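Local coordinates for StAR-related lipid transfer protein 13 (Homo sapiens, PDB 2PSO) that stimulates GTP hydrolysis by RhoA as part of a longer protein, this chain being its START domain, a lipid-binding module, at residues 51-56 / 63-68; 77-82 / 213-218; 136-141 / 153-158; 174-179 / 190-195. All coordinates share one frame; numbering follows the deposited sequence.

Contact 1: residues 51-56 / 63-68; sequences GWVTCS and LAFKKV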
# COMPACT_ATOMS: atom_id res chain seq x y z
N GLY A 51 -6.96 -14.53 9.85
CA GLY A 51 -7.48 -13.18 9.60
C GLY A 51 -6.57 -12.05 10.05
O GLY A 51 -5.35 -12.20 10.13
N TRP A 52 -7.17 -10.91 10.39
CA TRP A 52 -6.38 -9.70 10.56
C TRP A 52 -5.85 -9.47 11.96
O TRP A 52 -6.64 -9.35 12.90
CB TRP A 52 -7.16 -8.46 10.08
CG TRP A 52 -7.40 -8.42 8.57
CD1 TRP A 52 -8.58 -8.66 7.94
CD2 TRP A 52 -6.44 -8.14 7.54
NE1 TRP A 52 -8.41 -8.55 6.58
CE2 TRP A 52 -7.11 -8.22 6.31
CE3 TRP A 52 -5.08 -7.82 7.54
CZ2 TRP A 52 -6.47 -8.01 5.08
CZ3 TRP A 52 -4.45 -7.60 6.32
CH2 TRP A 52 -5.15 -7.70 5.11
N VAL A 53 -4.53 -9.38 12.10
CA VAL A 53 -3.92 -9.09 13.40
C VAL A 53 -3.58 -7.61 13.56
O VAL A 53 -2.70 -7.11 12.86
CB VAL A 53 -2.61 -9.89 13.60
CG1 VAL A 53 -1.94 -9.50 14.89
CG2 VAL A 53 -2.90 -11.38 13.55
N THR A 54 -4.24 -6.92 14.50
CA THR A 54 -4.09 -5.47 14.62
C THR A 54 -2.75 -4.98 15.20
O THR A 54 -2.09 -5.70 15.91
CB THR A 54 -5.31 -4.84 15.34
OG1 THR A 54 -5.16 -4.88 16.76
CG2 THR A 54 -6.58 -5.58 14.95
N CYS A 55 -2.35 -3.76 14.88
CA CYS A 55 -1.11 -3.20 15.39
C CYS A 55 -1.31 -1.83 15.99
O CYS A 55 -2.33 -1.19 15.77
CB CYS A 55 -0.06 -3.05 14.30
SG CYS A 55 0.18 -4.54 13.39
N SER A 56 -0.30 -1.39 16.74
CA SER A 56 -0.24 -0.05 17.25
C SER A 56 0.20 0.81 16.07
O SER A 56 1.07 0.41 15.28
CB SER A 56 0.78 0.02 18.37
OG SER A 56 0.76 1.31 18.95
N LEU A 63 -3.79 0.16 11.53
CA LEU A 63 -2.94 -0.86 10.90
C LEU A 63 -3.30 -2.31 11.32
O LEU A 63 -3.83 -2.54 12.42
CB LEU A 63 -1.51 -0.59 11.29
CG LEU A 63 -0.42 -1.27 10.49
CD1 LEU A 63 -0.76 -1.12 9.03
CD2 LEU A 63 0.90 -0.59 10.84
N ALA A 64 -3.00 -3.29 10.45
CA ALA A 64 -3.21 -4.72 10.73
C ALA A 64 -2.46 -5.58 9.71
O ALA A 64 -2.12 -5.10 8.63
CB ALA A 64 -4.67 -5.07 10.71
N PHE A 65 -2.17 -6.84 10.05
CA PHE A 65 -1.59 -7.73 9.05
C PHE A 65 -2.19 -9.12 9.00
O PHE A 65 -3.11 -9.45 9.74
CB PHE A 65 -0.07 -7.81 9.12
CG PHE A 65 0.46 -8.33 10.41
CD1 PHE A 65 0.66 -9.70 10.60
CD2 PHE A 65 0.82 -7.46 11.43
CE1 PHE A 65 1.16 -10.18 11.78
CE2 PHE A 65 1.34 -7.95 12.62
CZ PHE A 65 1.51 -9.31 12.80
N LYS A 66 -1.65 -9.93 8.11
CA LYS A 66 -2.24 -11.21 7.87
C LYS A 66 -1.18 -12.09 7.21
O LYS A 66 -0.45 -11.63 6.31
CB LYS A 66 -3.47 -11.05 6.96
CG LYS A 66 -4.23 -12.32 6.72
CD LYS A 66 -5.11 -12.28 5.51
CE LYS A 66 -6.57 -12.03 5.88
NZ LYS A 66 -7.48 -12.71 4.90
N LYS A 67 -1.07 -13.33 7.68
CA LYS A 67 -0.26 -14.33 7.00
C LYS A 67 -1.17 -14.92 5.94
O LYS A 67 -2.34 -15.21 6.21
CB LYS A 67 0.19 -15.40 8.00
N VAL A 68 -0.67 -15.09 4.73
CA VAL A 68 -1.55 -15.60 3.70
C VAL A 68 -1.63 -17.13 3.74
O VAL A 68 -2.63 -17.73 3.32
CB VAL A 68 -1.13 -15.07 2.30
CG1 VAL A 68 -2.24 -15.28 1.28
CG2 VAL A 68 -0.82 -13.59 2.39

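Contact 2: residues 77-82 / 213-218; sequences WKASVE and LCAAEV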
# COMPACT_ATOMS: atom_id res chain seq x y z
N TRP A 77 -0.52 -6.42 4.32
CA TRP A 77 -0.91 -5.36 5.25
C TRP A 77 -2.18 -4.62 4.88
O TRP A 77 -2.63 -4.67 3.75
CB TRP A 77 0.19 -4.34 5.35
CG TRP A 77 1.43 -4.89 5.89
CD1 TRP A 77 2.45 -5.46 5.19
CD2 TRP A 77 1.82 -4.91 7.26
NE1 TRP A 77 3.47 -5.81 6.05
CE2 TRP A 77 3.10 -5.48 7.32
CE3 TRP A 77 1.21 -4.48 8.45
CZ2 TRP A 77 3.78 -5.64 8.52
CZ3 TRP A 77 1.89 -4.64 9.64
CH2 TRP A 77 3.16 -5.22 9.66
N LYS A 78 -2.73 -3.91 5.86
CA LYS A 78 -3.97 -3.19 5.70
C LYS A 78 -3.96 -1.94 6.56
O LYS A 78 -4.05 -2.06 7.78
CB LYS A 78 -5.15 -4.07 6.10
CG LYS A 78 -6.49 -3.39 5.99
CD LYS A 78 -7.63 -4.40 6.03
CE LYS A 78 -7.98 -4.79 7.45
NZ LYS A 78 -8.79 -3.72 8.10
N ALA A 79 -3.84 -0.77 5.94
CA ALA A 79 -3.91 0.51 6.66
C ALA A 79 -5.14 1.34 6.31
O ALA A 79 -5.65 1.27 5.19
CB ALA A 79 -2.66 1.31 6.44
N SER A 80 -5.62 2.13 7.28
CA SER A 80 -6.81 2.99 7.11
C SER A 80 -6.68 4.43 7.59
O SER A 80 -5.81 4.75 8.40
CB SER A 80 -7.98 2.39 7.85
OG SER A 80 -8.56 1.41 7.05
N VAL A 81 -7.56 5.29 7.07
CA VAL A 81 -7.76 6.64 7.58
C VAL A 81 -9.13 7.10 7.18
O VAL A 81 -9.76 6.53 6.28
CB VAL A 81 -6.82 7.66 6.95
CG1 VAL A 81 -5.50 7.77 7.70
CG2 VAL A 81 -6.63 7.35 5.50
N GLU A 82 -9.60 8.13 7.87
CA GLU A 82 -10.78 8.86 7.45
C GLU A 82 -10.27 10.11 6.72
O GLU A 82 -9.44 10.84 7.24
CB GLU A 82 -11.66 9.21 8.66
CG GLU A 82 -13.04 9.77 8.27
CD GLU A 82 -13.88 10.26 9.47
OE1 GLU A 82 -14.19 9.45 10.37
OE2 GLU A 82 -14.24 11.47 9.49
N LEU A 213 5.20 2.19 7.24
CA LEU A 213 5.33 2.89 6.00
C LEU A 213 3.96 2.97 5.28
O LEU A 213 3.57 4.05 4.79
CB LEU A 213 6.38 2.21 5.12
CG LEU A 213 7.86 2.32 5.52
CD1 LEU A 213 8.75 2.03 4.32
CD2 LEU A 213 8.18 3.69 6.04
N CYS A 214 3.22 1.86 5.26
CA CYS A 214 1.84 1.88 4.76
C CYS A 214 0.93 2.87 5.51
O CYS A 214 0.14 3.57 4.87
CB CYS A 214 1.21 0.49 4.83
SG CYS A 214 2.06 -0.73 3.85
N ALA A 215 1.00 2.91 6.83
CA ALA A 215 0.03 3.72 7.57
C ALA A 215 0.33 5.20 7.32
O ALA A 215 -0.55 6.07 7.42
CB ALA A 215 0.07 3.39 9.05
N ALA A 216 1.59 5.47 6.98
CA ALA A 216 2.02 6.84 6.78
C ALA A 216 1.70 7.30 5.36
O ALA A 216 1.64 8.50 5.09
CB ALA A 216 3.51 6.99 7.10
N GLU A 217 1.51 6.35 4.45
CA GLU A 217 1.18 6.71 3.07
C GLU A 217 -0.25 7.19 3.09
O GLU A 217 -0.62 8.25 2.54
CB GLU A 217 1.30 5.51 2.13
CG GLU A 217 1.13 5.88 0.68
CD GLU A 217 0.87 4.68 -0.23
OE1 GLU A 217 1.75 4.36 -1.07
OE2 GLU A 217 -0.22 4.06 -0.10
N VAL A 218 -1.04 6.42 3.81
CA VAL A 218 -2.44 6.65 3.93
C VAL A 218 -2.74 7.87 4.81
O VAL A 218 -3.81 8.45 4.73
CB VAL A 218 -3.10 5.37 4.41
CG1 VAL A 218 -3.47 5.45 5.86
CG2 VAL A 218 -4.27 5.04 3.53

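Contact 3: residues 136-141 / 153-158; sequences FVVLRT and LVSLSV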
# COMPACT_ATOMS: atom_id res chain seq x y z
N PHE A 136 8.84 0.88 -10.10
CA PHE A 136 7.53 0.25 -10.25
C PHE A 136 7.00 0.31 -11.66
O PHE A 136 7.15 1.31 -12.35
CB PHE A 136 6.50 0.86 -9.30
CG PHE A 136 6.80 0.62 -7.85
CD1 PHE A 136 7.85 1.28 -7.22
CD2 PHE A 136 6.03 -0.25 -7.11
CE1 PHE A 136 8.14 1.07 -5.89
CE2 PHE A 136 6.31 -0.45 -5.77
CZ PHE A 136 7.36 0.20 -5.16
N VAL A 137 6.35 -0.76 -12.07
CA VAL A 137 5.73 -0.84 -13.37
C VAL A 137 4.56 -1.72 -13.11
O VAL A 137 4.70 -2.87 -12.74
CB VAL A 137 6.62 -1.51 -14.42
CG1 VAL A 137 5.86 -1.66 -15.74
CG2 VAL A 137 7.92 -0.73 -14.60
N VAL A 138 3.38 -1.19 -13.32
CA VAL A 138 2.21 -1.79 -12.74
C VAL A 138 1.03 -1.77 -13.72
O VAL A 138 0.92 -0.86 -14.53
CB VAL A 138 1.94 -1.03 -11.46
CG1 VAL A 138 0.49 -0.69 -11.31
CG2 VAL A 138 2.47 -1.81 -10.32
N LEU A 139 0.22 -2.82 -13.69
CA LEU A 139 -1.09 -2.80 -14.31
C LEU A 139 -2.09 -2.20 -13.27
O LEU A 139 -2.24 -2.76 -12.19
CB LEU A 139 -1.44 -4.24 -14.64
CG LEU A 139 -2.79 -4.63 -15.26
CD1 LEU A 139 -2.89 -4.11 -16.67
CD2 LEU A 139 -2.97 -6.15 -15.26
N ARG A 140 -2.73 -1.06 -13.53
CA ARG A 140 -3.73 -0.53 -12.58
C ARG A 140 -5.03 -0.50 -13.30
O ARG A 140 -5.07 -0.16 -14.47
CB ARG A 140 -3.51 0.95 -12.19
CG ARG A 140 -2.13 1.45 -12.21
CD ARG A 140 -2.15 2.90 -12.51
NE ARG A 140 -1.71 3.72 -11.40
CZ ARG A 140 -1.65 5.04 -11.43
NH1 ARG A 140 -1.25 5.70 -10.37
NH2 ARG A 140 -1.97 5.69 -12.54
N THR A 141 -6.10 -0.76 -12.58
CA THR A 141 -7.39 -0.54 -13.13
C THR A 141 -8.17 0.14 -12.01
O THR A 141 -7.83 -0.04 -10.85
CB THR A 141 -8.04 -1.88 -13.64
OG1 THR A 141 -9.45 -1.71 -13.87
CG2 THR A 141 -7.82 -3.02 -12.67
N LEU A 153 -9.08 1.22 -6.54
CA LEU A 153 -7.98 1.22 -7.48
C LEU A 153 -7.15 -0.06 -7.20
O LEU A 153 -6.79 -0.32 -6.07
CB LEU A 153 -7.18 2.54 -7.36
CG LEU A 153 -5.78 2.54 -7.99
CD1 LEU A 153 -5.74 2.19 -9.48
CD2 LEU A 153 -5.02 3.82 -7.70
N VAL A 154 -6.87 -0.86 -8.20
CA VAL A 154 -6.06 -2.06 -7.96
C VAL A 154 -4.84 -2.18 -8.88
O VAL A 154 -4.86 -1.81 -10.08
CB VAL A 154 -6.85 -3.40 -8.06
CG1 VAL A 154 -8.34 -3.28 -7.65
CG2 VAL A 154 -6.73 -3.93 -9.43
N SER A 155 -3.76 -2.71 -8.30
CA SER A 155 -2.50 -2.72 -8.99
C SER A 155 -1.74 -4.03 -8.83
O SER A 155 -1.91 -4.73 -7.84
CB SER A 155 -1.66 -1.57 -8.46
OG SER A 155 -2.34 -0.34 -8.59
N LEU A 156 -0.91 -4.37 -9.80
CA LEU A 156 0.01 -5.50 -9.65
C LEU A 156 1.12 -5.27 -10.62
O LEU A 156 0.89 -4.68 -11.65
CB LEU A 156 -0.69 -6.82 -9.95
CG LEU A 156 -1.57 -6.83 -11.19
CD1 LEU A 156 -0.95 -7.65 -12.31
CD2 LEU A 156 -2.94 -7.35 -10.86
N SER A 157 2.33 -5.69 -10.26
CA SER A 157 3.52 -5.37 -11.03
C SER A 157 3.53 -6.18 -12.29
O SER A 157 3.05 -7.32 -12.30
CB SER A 157 4.80 -5.64 -10.21
OG SER A 157 5.11 -4.58 -9.29
N VAL A 158 4.05 -5.60 -13.36
CA VAL A 158 4.23 -6.33 -14.61
C VAL A 158 5.54 -5.88 -15.22
O VAL A 158 6.23 -5.05 -14.63
CB VAL A 158 3.10 -6.03 -15.63
CG1 VAL A 158 1.75 -6.47 -15.09
CG2 VAL A 158 3.08 -4.56 -15.96

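Contact 4: residues 174-179 / 190-195; sequences MDSQYL and LTHICR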
# COMPACT_ATOMS: atom_id res chain seq x y z
N MET A 174 2.67 -7.32 -5.35
CA MET A 174 2.00 -8.62 -5.47
C MET A 174 0.51 -8.40 -5.31
O MET A 174 -0.30 -8.92 -6.09
CB MET A 174 2.51 -9.59 -4.40
CG MET A 174 4.04 -9.74 -4.34
SD MET A 174 4.68 -10.72 -2.92
CE MET A 174 3.48 -12.06 -2.85
N ASP A 175 0.18 -7.62 -4.29
CA ASP A 175 -1.17 -7.11 -4.07
C ASP A 175 -1.09 -5.64 -3.76
O ASP A 175 -0.17 -5.18 -3.06
CB ASP A 175 -1.81 -7.80 -2.87
CG ASP A 175 -2.61 -9.01 -3.26
OD1 ASP A 175 -2.34 -9.58 -4.34
OD2 ASP A 175 -3.51 -9.39 -2.48
N SER A 176 -2.04 -4.88 -4.29
CA SER A 176 -2.24 -3.50 -3.90
C SER A 176 -3.63 -3.13 -4.28
O SER A 176 -4.00 -3.19 -5.48
CB SER A 176 -1.29 -2.57 -4.62
OG SER A 176 -1.45 -1.25 -4.11
N GLN A 177 -4.42 -2.74 -3.30
CA GLN A 177 -5.73 -2.31 -3.65
C GLN A 177 -6.24 -1.23 -2.74
O GLN A 177 -6.21 -1.38 -1.52
CB GLN A 177 -6.73 -3.48 -3.79
CG GLN A 177 -6.85 -4.41 -2.61
CD GLN A 177 -6.20 -5.78 -2.82
OE1 GLN A 177 -5.58 -6.06 -3.86
NE2 GLN A 177 -6.35 -6.66 -1.84
N TYR A 178 -6.66 -0.11 -3.33
CA TYR A 178 -7.26 0.96 -2.54
C TYR A 178 -8.75 0.75 -2.58
O TYR A 178 -9.32 0.59 -3.66
CB TYR A 178 -6.86 2.36 -3.05
CG TYR A 178 -5.40 2.72 -2.82
CD1 TYR A 178 -4.43 2.41 -3.78
CD2 TYR A 178 -5.00 3.37 -1.68
CE1 TYR A 178 -3.09 2.73 -3.59
CE2 TYR A 178 -3.65 3.70 -1.47
CZ TYR A 178 -2.70 3.36 -2.45
OH TYR A 178 -1.37 3.67 -2.27
N LEU A 179 -9.37 0.69 -1.40
CA LEU A 179 -10.82 0.68 -1.27
C LEU A 179 -11.25 1.97 -0.61
O LEU A 179 -10.84 2.27 0.52
CB LEU A 179 -11.31 -0.52 -0.44
CG LEU A 179 -10.68 -1.88 -0.75
CD1 LEU A 179 -11.26 -2.97 0.12
CD2 LEU A 179 -10.86 -2.24 -2.21
N LEU A 190 -10.63 5.63 3.71
CA LEU A 190 -9.68 5.10 2.74
C LEU A 190 -8.97 3.88 3.29
O LEU A 190 -8.41 3.92 4.37
CB LEU A 190 -8.64 6.17 2.42
CG LEU A 190 -7.41 5.76 1.59
CD1 LEU A 190 -7.80 5.19 0.29
CD2 LEU A 190 -6.54 6.97 1.37
N THR A 191 -8.96 2.78 2.55
CA THR A 191 -8.27 1.59 3.01
C THR A 191 -7.33 1.04 1.95
O THR A 191 -7.76 0.69 0.85
CB THR A 191 -9.25 0.49 3.41
OG1 THR A 191 -9.97 0.90 4.58
CG2 THR A 191 -8.53 -0.81 3.70
N HIS A 192 -6.05 0.98 2.28
CA HIS A 192 -5.09 0.33 1.40
C HIS A 192 -4.61 -1.07 1.90
O HIS A 192 -3.83 -1.17 2.86
CB HIS A 192 -3.89 1.24 1.21
CG HIS A 192 -2.97 0.77 0.13
ND1 HIS A 192 -1.63 1.11 0.11
CD2 HIS A 192 -3.19 -0.00 -0.95
CE1 HIS A 192 -1.06 0.55 -0.95
NE2 HIS A 192 -1.99 -0.12 -1.61
N ILE A 193 -5.08 -2.13 1.25
CA ILE A 193 -4.52 -3.45 1.47
C ILE A 193 -3.43 -3.81 0.47
O ILE A 193 -3.73 -4.06 -0.69
CB ILE A 193 -5.58 -4.55 1.33
CG1 ILE A 193 -6.71 -4.33 2.33
CG2 ILE A 193 -4.94 -5.94 1.52
CD1 ILE A 193 -8.00 -4.99 1.91
N CYS A 194 -2.18 -3.89 0.90
CA CYS A 194 -1.15 -4.33 -0.02
C CYS A 194 -0.06 -5.27 0.53
O CYS A 194 0.01 -5.57 1.72
CB CYS A 194 -0.47 -3.12 -0.61
SG CYS A 194 0.67 -2.45 0.56
N ARG A 195 0.80 -5.71 -0.39
CA ARG A 195 1.78 -6.74 -0.17
C ARG A 195 2.82 -6.54 -1.26
O ARG A 195 2.64 -6.94 -2.40
CB ARG A 195 1.14 -8.12 -0.36
CG ARG A 195 2.05 -9.31 0.01
CD ARG A 195 1.39 -10.69 -0.25
NE ARG A 195 2.07 -11.73 0.52
CZ ARG A 195 1.90 -13.05 0.39
NH1 ARG A 195 1.06 -13.57 -0.49
NH2 ARG A 195 2.58 -13.87 1.19

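Contact 1: residues 51-56 / 63-68
A β hairpin pairs strand 53-55 with strand 62-66, and at its open end the indole of Trp52 lies against the side chain of Lys66. These side chains meet at a slant: Lys66 CB sits over the six-membered ring, 4.0 Å from the centroid. Bends at chi3 and chi4 keep the rest of the lysine over the same face, with NZ 5.0 Å from the centroid of the five-membered ring of Trp52 in an off-centre cation-pi contact. Lys78, on the next strand, offers a second cation-pi partner from the other face, so the indole lies between two lysines. A lysine in place of Trp52 would probably leave both amines without their aromatic partner and bring like charges together. Between the backbones the Val53-Phe65 hydrogen-bonded pair closes with Val53 N to Phe65 O at 2.8 Å, nearly straight (168°) and in the carbonyl plane, and Phe65 N to Val53 O at 2.9 Å, the donor standing above that plane. This hairpin forms the edge of the curved START sheet, strand 62-66 pairing in turn with strand 76-83. On the sheet face of Val53, Cys55 and Phe65, the phenyl ring carries Val53 CB over one face at 4.3 Å from its centroid. Phe65 CG takes the position between backbone N and carbonyl carbon (chi1 61°), which swings the ring toward the neighbouring strand. Cys55 SG meets the ring at its edge, 3.6 Å from Phe65 CD2, a sulfur-aromatic contact, and Trp77 adds an edge-to-face partner. On the reverse face, Ala64 CB approaches Trp52 CE3 at 4.2 Å.

Contact 2: residues 77-82 / 213-218
Cys214 O, a helix carbonyl touched by the methyl of Ala79, accepts two backbone bonds from the same face of its plane: Glu217 N at 3.1 Å and Val218 N at 3.3 Å. The arrangement belongs to the helix-grip fold of START domains, in which the C-terminal helix, here 209-223, lies against the curved sheet; in relatives the lipid cavity is enclosed between them. Strand 77-82 and helix segment 213-218 run in nearly the same sense, their axes at 28°, and no hydrogen bond joins them. Their contact is apolar and buried. Alternate strand residues Trp77, Ala79 and Val81 point toward the helix. The small methyl of Ala79 fits close to the helix backbone, its CB 3.8 Å from Ala215 CA. Farther along, Val81 and Val218 point in opposing senses and overlap along their flanks, with Val81 CG1 3.6 Å from Val218 CG1; the latter methyl also lies over the strand backbone at Ser80 O. Ser80 itself turns away from the helix, where its OG hydrogen-bonds Thr191 OG1 on the adjacent strand. At the Trp77 end, Cys214 SG lies obliquely by the indole, 5.2 Å from the centroid of its five-membered ring, and 4.3 Å from Trp77 CB.

Contact 3: residues 136-141 / 153-158
Leu139 and Leu156 run alongside each other across the hairpin of strands 134-143 and 151-157, directed to the same face, with Leu139 CD2 3.9 Å from Leu156 CD1. The two leucines leave their strands differently: Leu139 CG is anti to the backbone N (chi1 178°), whereas Leu156 CG stands between N and the carbonyl carbon (chi1 44°), which carries its CD1 across to the neighbour. Thr141 and Val154 repeat the parallel arrangement on this face, touching through their CG2 methyls. Toward the hairpin's open end Val137 and Val158 instead meet roughly perpendicular, CG1 to CG2 at 4.0 Å. On the face of Arg140 and Ser155, Leu153 CD1 packs on Arg140 CB at 3.7 Å, and the guanidinium reaches on to a salt bridge with Glu119. Val138 spreads its branches over the partner strand, CG1 to Ser155 CB (3.7 Å) and CG2 over Ser157 CA. A glycine here would probably open a gap over both serines and leave Ser155 CB without its methyl neighbour. Five backbone hydrogen bonds join the strands, the Leu139 N to Leu156 O bond measuring 2.8 Å. This implies a hairpin zipped by its backbone, mostly aliphatic beside Leu139, with an arginine on the other face whose charge Glu119 probably balances.

Contact 4: residues 174-179 / 190-195
The rings of Tyr178 and His192 stack face to face, centroids 3.8 Å apart and planes only 8° from parallel, with His192 CD2 over the centre of the phenol ring. Leu190 CD1 lies at the phenol edge, 3.9 Å from Tyr178 CD2. At the imidazole edge Ser176 OG meets His192 NE2 in a 2.8 Å hydrogen bond; Ser176 holds its OG anti to N (chi1 -175°), directed along the sheet face to the histidine. The third flat group, the Arg195 guanidinium, has Met174 CE over one face, the methyl 3.6 Å from Arg195 CD; the methionine reaches it by bending at chi3. These side chains ride on the hairpin of strands 169-182 and 188-196, central in the START sheet. At its Met174 end is a classic β bulge: Arg195 O accepts both Met174 N at 3.0 Å and Asp175 N at 3.2 Å. Beyond it, the hydrogen-bonded pairs Asp175-Arg195, Gln177-Ile193 and Leu179-Thr191 alternate with the Ser176-Cys194 and Tyr178-His192 pairs. Arg195 has its own mates outside, a salt bridge to Asp70 and a hydrogen bond to Leu74 O. Glu217 of the C-terminal helix hydrogen-bonds Tyr178 OH and also touches His192. The imidazole is thus fixed in rotation by a stack and a serine, and the nearby carboxylate would probably favour its protonated form.

Overall arrangement
Contacts 1, 3 and 4 are antiparallel hairpins of one curved sheet, while contact 2 lays the C-terminal helix on it. Contacts 1 and 3 lie on opposite sides of the chain's centre, their centres about 23 Å apart. All three hairpins are partly buried, contact 4 with half its touching residues buried and its centre about 5 Å from the centre of the chain; contact 2 alone is buried throughout. Strand 76-83 links contact 1 to contacts 2 and 4; strand 151-157 of contact 3 bonds directly to strand 169-182 of contact 4. Chemistry follows place: lysine-aromatic contacts at the edge, aliphatic pairs in contact 3, bare apolar packing in contact 2, and a buried polar cluster in contact 4 tied to the helix by Glu217.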